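Local structure of catechol 2,3-dioxygenase (Rhodococcus sp., 2WL9) at residues L108-P111 / G112-T116; D156-E159 / A160-Y164; C254-P257 / S258-W262. The protein probably cleaves the aromatic ring of catechols beside the two hydroxyls, inserting both atoms of dioxygen at an active site that holds one iron ion. One frame throughout, in Å; residues are numbered along the deposited sequence.

Contact 1. Residues L108-P111 / G112-T116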
ATOM      1  N   LEU C 108       8.718 -43.995 -10.350  1.00 18.21           N
ATOM      2  CA  LEU C 108       8.429 -44.993  -9.321  1.00 18.56           C
ATOM      3  C   LEU C 108       6.921 -45.238  -9.206  1.00 18.57           C
ATOM      4  O   LEU C 108       6.153 -44.864 -10.103  1.00 17.95           O
ATOM      5  CB  LEU C 108       9.032 -44.557  -7.972  1.00 18.58           C
ATOM      6  CG  LEU C 108       8.555 -43.252  -7.325  1.00 18.43           C
ATOM      7  CD1 LEU C 108       8.766 -43.302  -5.812  1.00 19.70           C
ATOM      8  CD2 LEU C 108       9.222 -42.006  -7.930  1.00 18.30           C
ATOM      9  N   HIS C 109       6.495 -45.866  -8.110  1.00 18.86           N
ATOM     10  CA  HIS C 109       5.072 -46.050  -7.830  1.00 19.03           C
ATOM     11  C   HIS C 109       4.747 -45.700  -6.389  1.00 18.91           C
ATOM     12  O   HIS C 109       5.545 -45.947  -5.489  1.00 19.38           O
ATOM     13  CB  HIS C 109       4.641 -47.489  -8.108  1.00 19.74           C
ATOM     14  CG  HIS C 109       4.688 -47.861  -9.551  1.00 20.59           C
ATOM     15  ND1 HIS C 109       5.862 -48.172 -10.199  1.00 21.71           N
ATOM     16  CD2 HIS C 109       3.709 -47.954 -10.480  1.00 21.89           C
ATOM     17  CE1 HIS C 109       5.604 -48.449 -11.464  1.00 22.24           C
ATOM     18  NE2 HIS C 109       4.304 -48.324 -11.660  1.00 22.78           N
ATOM     19  N   ASP C 110       3.565 -45.142  -6.163  1.00 18.97           N
ATOM     20  CA  ASP C 110       3.126 -44.904  -4.793  1.00 19.35           C
ATOM     21  C   ASP C 110       2.636 -46.232  -4.191  1.00 19.68           C
ATOM     22  O   ASP C 110       2.650 -47.254  -4.887  1.00 20.18           O
ATOM     23  CB  ASP C 110       2.105 -43.747  -4.715  1.00 18.88           C
ATOM     24  CG  ASP C 110       0.678 -44.155  -5.066  1.00 19.57           C
ATOM     25  OD1 ASP C 110       0.402 -45.335  -5.371  1.00 19.64           O
ATOM     26  OD2 ASP C 110      -0.183 -43.249  -5.031  1.00 21.38           O
ATOM     27  N   PRO C 111       2.232 -46.239  -2.904  1.00 19.99           N
ATOM     28  CA  PRO C 111       1.847 -47.523  -2.302  1.00 20.35           C
ATOM     29  C   PRO C 111       0.577 -48.129  -2.890  1.00 20.76           C
ATOM     30  O   PRO C 111       0.412 -49.349  -2.856  1.00 20.92           O
ATOM     31  CB  PRO C 111       1.645 -47.173  -0.826  1.00 20.23           C
ATOM     32  CG  PRO C 111       2.505 -45.971  -0.612  1.00 20.45           C
ATOM     33  CD  PRO C 111       2.359 -45.184  -1.881  1.00 19.44           C
ATOM     34  N   GLY C 112      -0.297 -47.285  -3.437  1.00 20.48           N
ATOM     35  CA  GLY C 112      -1.511 -47.739  -4.111  1.00 20.85           C
ATOM     36  C   GLY C 112      -1.255 -48.292  -5.503  1.00 21.13           C
ATOM     37  O   GLY C 112      -2.185 -48.734  -6.177  1.00 21.44           O
ATOM     38  N   GLY C 113       0.007 -48.260  -5.927  1.00 20.90           N
ATOM     39  CA  GLY C 113       0.415 -48.738  -7.245  1.00 20.65           C
ATOM     40  C   GLY C 113       0.242 -47.725  -8.365  1.00 20.30           C
ATOM     41  O   GLY C 113       0.345 -48.079  -9.539  1.00 19.89           O
ATOM     42  N   ASN C 114      -0.015 -46.465  -8.008  1.00 19.51           N
ATOM     43  CA  ASN C 114      -0.148 -45.396  -9.002  1.00 19.58           C
ATOM     44  C   ASN C 114       1.222 -44.935  -9.513  1.00 19.16           C
ATOM     45  O   ASN C 114       2.072 -44.525  -8.716  1.00 19.64           O
ATOM     46  CB  ASN C 114      -0.937 -44.214  -8.428  1.00 18.84           C
ATOM     47  CG  ASN C 114      -2.272 -44.630  -7.838  1.00 19.61           C
ATOM     48  OD1 ASN C 114      -2.511 -44.468  -6.638  1.00 20.79           O
ATOM     49  ND2 ASN C 114      -3.146 -45.175  -8.672  1.00 19.26           N
ATOM     50  N   PRO C 115       1.458 -45.023 -10.838  1.00 18.84           N
ATOM     51  CA  PRO C 115       2.750 -44.567 -11.350  1.00 18.52           C
ATOM     52  C   PRO C 115       3.004 -43.106 -11.007  1.00 17.54           C
ATOM     53  O   PRO C 115       2.190 -42.231 -11.314  1.00 16.99           O
ATOM     54  CB  PRO C 115       2.618 -44.752 -12.864  1.00 18.48           C
ATOM     55  CG  PRO C 115       1.652 -45.877 -12.998  1.00 19.91           C
ATOM     56  CD  PRO C 115       0.634 -45.609 -11.911  1.00 19.30           C
ATOM     57  N   THR C 116       4.145 -42.864 -10.376  1.00 17.10           N
ATOM     58  CA  THR C 116       4.463 -41.571  -9.804  1.00 16.77           C
ATOM     59  C   THR C 116       5.795 -41.092 -10.359  1.00 16.64           C
ATOM     60  O   THR C 116       6.768 -41.836 -10.363  1.00 16.68           O
ATOM     61  CB  THR C 116       4.522 -41.687  -8.275  1.00 16.74           C
ATOM     62  OG1 THR C 116       3.244 -42.116  -7.795  1.00 17.34           O
ATOM     63  CG2 THR C 116       4.897 -40.353  -7.625  1.00 16.90           C
TER

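Contact 2. Residues D156-E159 / A160-Y164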
ATOM      1  N   ASP C 156      -4.006 -48.632   1.004  1.00 26.47           N
ATOM      2  CA  ASP C 156      -3.434 -48.428   2.328  1.00 26.52           C
ATOM      3  C   ASP C 156      -3.248 -46.934   2.548  1.00 26.19           C
ATOM      4  O   ASP C 156      -2.244 -46.355   2.114  1.00 25.63           O
ATOM      5  CB  ASP C 156      -2.093 -49.157   2.451  1.00 26.86           C
ATOM      6  CG  ASP C 156      -1.571 -49.206   3.879  1.00 27.43           C
ATOM      7  OD1 ASP C 156      -1.792 -48.250   4.657  1.00 26.96           O
ATOM      8  OD2 ASP C 156      -0.921 -50.214   4.227  1.00 28.45           O
ATOM      9  N   VAL C 157      -4.218 -46.325   3.221  1.00 26.02           N
ATOM     10  CA  VAL C 157      -4.197 -44.886   3.515  1.00 26.20           C
ATOM     11  C   VAL C 157      -2.960 -44.450   4.296  1.00 26.21           C
ATOM     12  O   VAL C 157      -2.326 -43.457   3.943  1.00 26.24           O
ATOM     13  CB  VAL C 157      -5.485 -44.432   4.253  1.00 26.18           C
ATOM     14  CG1 VAL C 157      -5.436 -42.942   4.573  1.00 26.01           C
ATOM     15  CG2 VAL C 157      -6.708 -44.735   3.412  1.00 26.56           C
ATOM     16  N   GLU C 158      -2.609 -45.189   5.349  1.00 26.71           N
ATOM     17  CA  GLU C 158      -1.461 -44.818   6.174  1.00 26.99           C
ATOM     18  C   GLU C 158      -0.121 -44.883   5.426  1.00 26.54           C
ATOM     19  O   GLU C 158       0.699 -43.968   5.552  1.00 25.86           O
ATOM     20  CB  GLU C 158      -1.402 -45.632   7.473  1.00 27.89           C
ATOM     21  CG  GLU C 158      -0.762 -44.853   8.615  1.00 30.18           C
ATOM     22  CD  GLU C 158      -0.957 -45.490   9.981  1.00 34.24           C
ATOM     23  OE1 GLU C 158      -1.253 -46.706  10.061  1.00 36.45           O
ATOM     24  OE2 GLU C 158      -0.796 -44.764  10.987  1.00 35.56           O
ATOM     25  N   GLU C 159       0.090 -45.949   4.650  1.00 26.04           N
ATOM     26  CA  GLU C 159       1.308 -46.078   3.842  1.00 25.89           C
ATOM     27  C   GLU C 159       1.401 -44.955   2.811  1.00 24.70           C
ATOM     28  O   GLU C 159       2.468 -44.373   2.622  1.00 24.11           O
ATOM     29  CB  GLU C 159       1.386 -47.441   3.143  1.00 26.54           C
ATOM     30  CG  GLU C 159       2.133 -48.501   3.940  1.00 28.77           C
ATOM     31  CD  GLU C 159       2.118 -49.869   3.278  1.00 31.80           C
ATOM     32  OE1 GLU C 159       1.790 -49.966   2.072  1.00 33.26           O
ATOM     33  OE2 GLU C 159       2.435 -50.855   3.976  1.00 33.71           O
ATOM     34  N   ALA C 160       0.278 -44.669   2.159  1.00 24.01           N
ATOM     35  CA  ALA C 160       0.164 -43.548   1.229  1.00 23.50           C
ATOM     36  C   ALA C 160       0.521 -42.214   1.900  1.00 23.09           C
ATOM     37  O   ALA C 160       1.247 -41.400   1.328  1.00 22.29           O
ATOM     38  CB  ALA C 160      -1.239 -43.491   0.645  1.00 23.48           C
ATOM     39  N   THR C 161       0.026 -41.997   3.116  1.00 23.23           N
ATOM     40  CA  THR C 161       0.342 -40.756   3.825  1.00 23.27           C
ATOM     41  C   THR C 161       1.840 -40.650   4.106  1.00 23.61           C
ATOM     42  O   THR C 161       2.442 -39.612   3.832  1.00 23.50           O
ATOM     43  CB  THR C 161      -0.488 -40.569   5.118  1.00 23.38           C
ATOM     44  OG1 THR C 161      -1.870 -40.790   4.832  1.00 22.41           O
ATOM     45  CG2 THR C 161      -0.329 -39.153   5.644  1.00 23.28           C
ATOM     46  N   ARG C 162       2.440 -41.727   4.615  1.00 24.06           N
ATOM     47  CA  ARG C 162       3.883 -41.763   4.890  1.00 24.43           C
ATOM     48  C   ARG C 162       4.724 -41.528   3.632  1.00 23.46           C
ATOM     49  O   ARG C 162       5.704 -40.776   3.663  1.00 23.24           O
ATOM     50  CB  ARG C 162       4.297 -43.091   5.538  1.00 25.13           C
ATOM     51  CG  ARG C 162       3.680 -43.359   6.899  1.00 27.91           C
ATOM     52  CD  ARG C 162       4.251 -44.627   7.509  1.00 32.01           C
ATOM     53  NE  ARG C 162       3.425 -45.119   8.610  1.00 35.70           N
ATOM     54  CZ  ARG C 162       2.601 -46.163   8.533  1.00 36.85           C
ATOM     55  NH1 ARG C 162       2.483 -46.854   7.404  1.00 37.22           N
ATOM     56  NH2 ARG C 162       1.897 -46.525   9.596  1.00 38.73           N
ATOM     57  N   PHE C 163       4.335 -42.177   2.534  1.00 22.79           N
ATOM     58  CA  PHE C 163       5.007 -42.007   1.245  1.00 21.76           C
ATOM     59  C   PHE C 163       4.999 -40.544   0.809  1.00 21.11           C
ATOM     60  O   PHE C 163       6.047 -39.962   0.530  1.00 21.18           O
ATOM     61  CB  PHE C 163       4.348 -42.898   0.183  1.00 21.61           C
ATOM     62  CG  PHE C 163       4.834 -42.644  -1.222  1.00 20.67           C
ATOM     63  CD1 PHE C 163       6.062 -43.143  -1.647  1.00 20.22           C
ATOM     64  CD2 PHE C 163       4.054 -41.923  -2.124  1.00 19.45           C
ATOM     65  CE1 PHE C 163       6.514 -42.919  -2.943  1.00 18.93           C
ATOM     66  CE2 PHE C 163       4.497 -41.687  -3.428  1.00 19.29           C
ATOM     67  CZ  PHE C 163       5.733 -42.191  -3.838  1.00 18.54           C
ATOM     68  N   TYR C 164       3.816 -39.950   0.757  1.00 20.47           N
ATOM     69  CA  TYR C 164       3.696 -38.570   0.310  1.00 19.97           C
ATOM     70  C   TYR C 164       4.342 -37.554   1.255  1.00 19.71           C
ATOM     71  O   TYR C 164       4.816 -36.523   0.797  1.00 19.81           O
ATOM     72  CB  TYR C 164       2.252 -38.223  -0.053  1.00 19.23           C
ATOM     73  CG  TYR C 164       1.832 -38.897  -1.338  1.00 19.57           C
ATOM     74  CD1 TYR C 164       2.355 -38.483  -2.567  1.00 19.24           C
ATOM     75  CD2 TYR C 164       0.936 -39.962  -1.327  1.00 18.97           C
ATOM     76  CE1 TYR C 164       1.993 -39.109  -3.749  1.00 20.14           C
ATOM     77  CE2 TYR C 164       0.562 -40.600  -2.506  1.00 19.95           C
ATOM     78  CZ  TYR C 164       1.094 -40.167  -3.710  1.00 20.23           C
ATOM     79  OH  TYR C 164       0.725 -40.780  -4.879  1.00 20.69           O
TER

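Contact 3. Residues C254-P257 / S258-W262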
ATOM      1  N   CYS C 254     -18.405 -33.084 -12.720  1.00 20.34           N
ATOM      2  CA  CYS C 254     -19.055 -33.591 -13.929  1.00 20.91           C
ATOM      3  C   CYS C 254     -18.239 -34.686 -14.615  1.00 20.81           C
ATOM      4  O   CYS C 254     -17.027 -34.775 -14.420  1.00 20.55           O
ATOM      5  CB  CYS C 254     -19.354 -32.451 -14.912  1.00 20.42           C
ATOM      6  SG  CYS C 254     -17.910 -31.656 -15.685  1.00 21.88           S
ATOM      7  N   ALA C 255     -18.913 -35.508 -15.419  1.00 21.11           N
ATOM      8  CA  ALA C 255     -18.271 -36.614 -16.143  1.00 21.34           C
ATOM      9  C   ALA C 255     -17.352 -36.135 -17.258  1.00 20.93           C
ATOM     10  O   ALA C 255     -17.637 -35.147 -17.929  1.00 21.30           O
ATOM     11  CB  ALA C 255     -19.324 -37.558 -16.717  1.00 21.64           C
ATOM     12  N   ASN C 256     -16.251 -36.851 -17.458  1.00 20.64           N
ATOM     13  CA  ASN C 256     -15.397 -36.629 -18.624  1.00 20.44           C
ATOM     14  C   ASN C 256     -15.520 -37.791 -19.639  1.00 20.81           C
ATOM     15  O   ASN C 256     -16.234 -38.760 -19.376  1.00 21.40           O
ATOM     16  CB  ASN C 256     -13.944 -36.326 -18.203  1.00 19.77           C
ATOM     17  CG  ASN C 256     -13.273 -37.476 -17.470  1.00 19.75           C
ATOM     18  OD1 ASN C 256     -13.379 -38.642 -17.855  1.00 19.92           O
ATOM     19  ND2 ASN C 256     -12.546 -37.141 -16.416  1.00 20.54           N
ATOM     20  N   PRO C 257     -14.863 -37.686 -20.809  1.00 20.87           N
ATOM     21  CA  PRO C 257     -15.002 -38.742 -21.821  1.00 21.35           C
ATOM     22  C   PRO C 257     -14.464 -40.110 -21.409  1.00 21.21           C
ATOM     23  O   PRO C 257     -14.749 -41.093 -22.091  1.00 22.26           O
ATOM     24  CB  PRO C 257     -14.202 -38.202 -23.010  1.00 21.24           C
ATOM     25  CG  PRO C 257     -14.156 -36.741 -22.803  1.00 21.13           C
ATOM     26  CD  PRO C 257     -14.079 -36.554 -21.323  1.00 20.71           C
ATOM     27  N   SER C 258     -13.706 -40.176 -20.315  1.00 20.62           N
ATOM     28  CA  SER C 258     -13.145 -41.446 -19.845  1.00 20.57           C
ATOM     29  C   SER C 258     -13.961 -42.095 -18.720  1.00 20.61           C
ATOM     30  O   SER C 258     -13.587 -43.144 -18.207  1.00 20.75           O
ATOM     31  CB  SER C 258     -11.683 -41.277 -19.427  1.00 20.23           C
ATOM     32  OG  SER C 258     -10.851 -41.077 -20.562  1.00 19.59           O
ATOM     33  N   GLY C 259     -15.070 -41.466 -18.347  1.00 20.60           N
ATOM     34  CA  GLY C 259     -15.983 -42.034 -17.366  1.00 20.95           C
ATOM     35  C   GLY C 259     -15.650 -41.712 -15.922  1.00 21.03           C
ATOM     36  O   GLY C 259     -16.294 -42.233 -15.014  1.00 21.11           O
ATOM     37  N   TRP C 260     -14.632 -40.878 -15.706  1.00 20.91           N
ATOM     38  CA  TRP C 260     -14.362 -40.332 -14.370  1.00 20.38           C
ATOM     39  C   TRP C 260     -14.678 -38.833 -14.336  1.00 20.10           C
ATOM     40  O   TRP C 260     -15.267 -38.310 -15.288  1.00 20.29           O
ATOM     41  CB  TRP C 260     -12.947 -40.680 -13.855  1.00 20.30           C
ATOM     42  CG  TRP C 260     -11.788 -40.344 -14.759  1.00 20.02           C
ATOM     43  CD1 TRP C 260     -11.359 -41.054 -15.847  1.00 20.12           C
ATOM     44  CD2 TRP C 260     -10.870 -39.253 -14.611  1.00 19.33           C
ATOM     45  NE1 TRP C 260     -10.256 -40.450 -16.405  1.00 18.91           N
ATOM     46  CE2 TRP C 260      -9.934 -39.344 -15.665  1.00 19.45           C
ATOM     47  CE3 TRP C 260     -10.758 -38.195 -13.697  1.00 19.42           C
ATOM     48  CZ2 TRP C 260      -8.894 -38.416 -15.831  1.00 18.59           C
ATOM     49  CZ3 TRP C 260      -9.725 -37.274 -13.865  1.00 18.97           C
ATOM     50  CH2 TRP C 260      -8.810 -37.393 -14.924  1.00 18.22           C
ATOM     51  N   LEU C 261     -14.304 -38.152 -13.254  1.00 19.58           N
ATOM     52  CA  LEU C 261     -14.805 -36.798 -13.001  1.00 19.39           C
ATOM     53  C   LEU C 261     -13.784 -35.677 -13.115  1.00 19.13           C
ATOM     54  O   LEU C 261     -12.648 -35.809 -12.675  1.00 19.09           O
ATOM     55  CB  LEU C 261     -15.451 -36.720 -11.615  1.00 19.32           C
ATOM     56  CG  LEU C 261     -16.649 -37.621 -11.320  1.00 19.56           C
ATOM     57  CD1 LEU C 261     -17.025 -37.462  -9.866  1.00 19.94           C
ATOM     58  CD2 LEU C 261     -17.810 -37.244 -12.205  1.00 20.71           C
ATOM     59  N   TRP C 262     -14.215 -34.566 -13.704  1.00 19.03           N
ATOM     60  CA  TRP C 262     -13.496 -33.302 -13.578  1.00 18.76           C
ATOM     61  C   TRP C 262     -14.314 -32.335 -12.729  1.00 18.73           C
ATOM     62  O   TRP C 262     -15.546 -32.321 -12.799  1.00 18.74           O
ATOM     63  CB  TRP C 262     -13.197 -32.697 -14.949  1.00 18.60           C
ATOM     64  CG  TRP C 262     -11.957 -33.238 -15.589  1.00 18.05           C
ATOM     65  CD1 TRP C 262     -11.332 -34.423 -15.305  1.00 18.72           C
ATOM     66  CD2 TRP C 262     -11.205 -32.633 -16.650  1.00 17.27           C
ATOM     67  NE1 TRP C 262     -10.228 -34.581 -16.108  1.00 17.64           N
ATOM     68  CE2 TRP C 262     -10.130 -33.500 -16.947  1.00 17.00           C
ATOM     69  CE3 TRP C 262     -11.335 -31.439 -17.378  1.00 18.27           C
ATOM     70  CZ2 TRP C 262      -9.185 -33.216 -17.940  1.00 17.60           C
ATOM     71  CZ3 TRP C 262     -10.391 -31.156 -18.376  1.00 17.65           C
ATOM     72  CH2 TRP C 262      -9.329 -32.040 -18.639  1.00 16.95           C
TER

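Contact 1. Residues L108-P111 / G112-T116
Leu108 and Thr116 form an antiparallel hydrogen-bonded pair, Leu108 N to Thr116 O 2.9 Å and Thr116 N to Leu108 O 2.8 Å, and His109 and Pro115 make the non-hydrogen-bonded pair beyond it. This is the closed end of the beta hairpin of strands 104-109 and 115-120, a 3:5 hairpin: a type I turn from Asp110 to Gly113, Gly113 N reaching Asp110 O at 3.0 Å, with a G1 bulge at Gly113, whose positive phi favours glycine. The side chain of Asp110 folds back into the turn: with chi1 at 81° its CG lies between the backbone N and the carbonyl carbon, which brings OD1 to the amides ahead. OD1 accepts from Asn114 N at 2.9 Å, met from above the carboxylate plane, and lies 2.8 Å from Gly112 N. The other oxygen, OD2, is taken by the hydroxyl of Tyr164 on helix 157-167, close to the carboxylate of Glu154, a like charge that this bond may help to offset. His109 and Pro115 occupy the same face of the sheet, where the imidazole slants across the proline ring and NE2 comes 3.8 Å from Pro115 CG. Leu108 and Thr116 point to the other face. Asn114 O takes two donors from opposite faces of its carbonyl plane, Asp110 N at 3.0 Å and Thr116 OG1 at 2.8 Å.

Contact 2. Residues D156-E159 / A160-Y164
Ala160 N donates to Asp156 O at 3.0 Å, which starts the regular bonding of helix 157-167 right after its N-cap. Asp156 serves as that cap: its OD1 takes the amide Glu159 N at 3.0 Å, in a nearly straight bond that satisfies one of the otherwise unpaired N-H groups of a first helical turn. Thr161 grips the carbonyl of Val157 twice, with Thr161 N at 2.9 Å and with OG1 at 2.8 Å from Val157 O; chi1 of -49° places OG1 beside the backbone N, and the hydroxyl comes down from above the carbonyl plane. Arg162 bonds Glu158 O through its backbone and then runs extended back along the helix. Its guanidinium slides across the Glu158 side chain, so that Glu158 CG lies 3.3 Å above one face while OE1 makes a salt bridge to Arg162 NH2 at 3.2 Å, the carboxylate and guanidinium planes 29° apart. Glu159 CG meets the same group at its edge. Phe163 N continues the ladder to Glu159 O at 2.9 Å, and Phe163 CD2 stands 3.5 Å over the centre of the Tyr164 ring. Val157 and Thr161 pack on Val188 of strand 184-191, Ala160, Thr161 and Tyr164 rest on Phe201 of strand 199-201, and Phe163 turns instead to Pro111 in the loop that follows strand 104-109.

Contact 3. Residues C254-P257 / S258-W262
Asn256 and Trp260 both hold CG between their own backbone N and carbonyl carbon (chi1 63° and 53°), and these two torsions bring the amide of the first over the indole of the second. Asn256 ND2 lies 3.2 Å above the ring plane of Trp260, over its centre. The same nitrogen is 3.2 Å from Trp262 CD1, with the amide and that indole crossing at about a right angle, so it sits in the angle between two indoles. Its oxygen looks back into the hairpin turn: Asn256 OD1 accepts Ser258 N at 2.9 Å, which makes an Asx turn, and takes a weak second bond from Trp260 N at 3.3 Å. The backbone forms a 3:5 hairpin, a type I turn from Asn256 to Gly259 with a G1 bulge at Gly259: Gly259 N meets Asn256 O at 3.1 Å, and Asn256 N meets Trp260 O at 2.8 Å. Beyond the turn Cys254 and Trp262 are an antiparallel hydrogen-bonded pair of strands 250-255 and 261-266, and Leu261 CD2 packs on Cys254 O at 3.4 Å. Ser258 OG is held by Asp60 and by the indole nitrogen of Trp20, which ties the turn to the N-terminal part of the chain. Tyr253 and Glu263, two ligands of the iron, adjoin Cys254 and Trp262 in the sequence, and Leu261 touches the ligand His212. The buried amide thus gives its oxygen to backbone N-H groups and turns its nitrogen to electron-rich indole, a division of labour consistent with a well-defined turn at the end of the ligand-bearing strands.

How the contacts relate
The three contacts follow one another along the chain, a hairpin end, a helix start and a second hairpin end. Contact 1 belongs to the sheet that includes strands 6-14 and 61-68, whereas contacts 2 and 3 fall within the C-terminal glyoxalase-like part, which supplies the iron ligands. Contacts 1 and 2 nevertheless touch, their centres 11 Å apart: the first turn packs against helix 157-167, so the N-terminal and C-terminal parts meet there. Contact 3 lies apart, its centre 22 Å from contact 1 and 26 Å from contact 2, and its strands carry the ligands Tyr253 and Glu263. Similar turns thus serve two places, one at the junction, one at the end of the ligand-bearing strands.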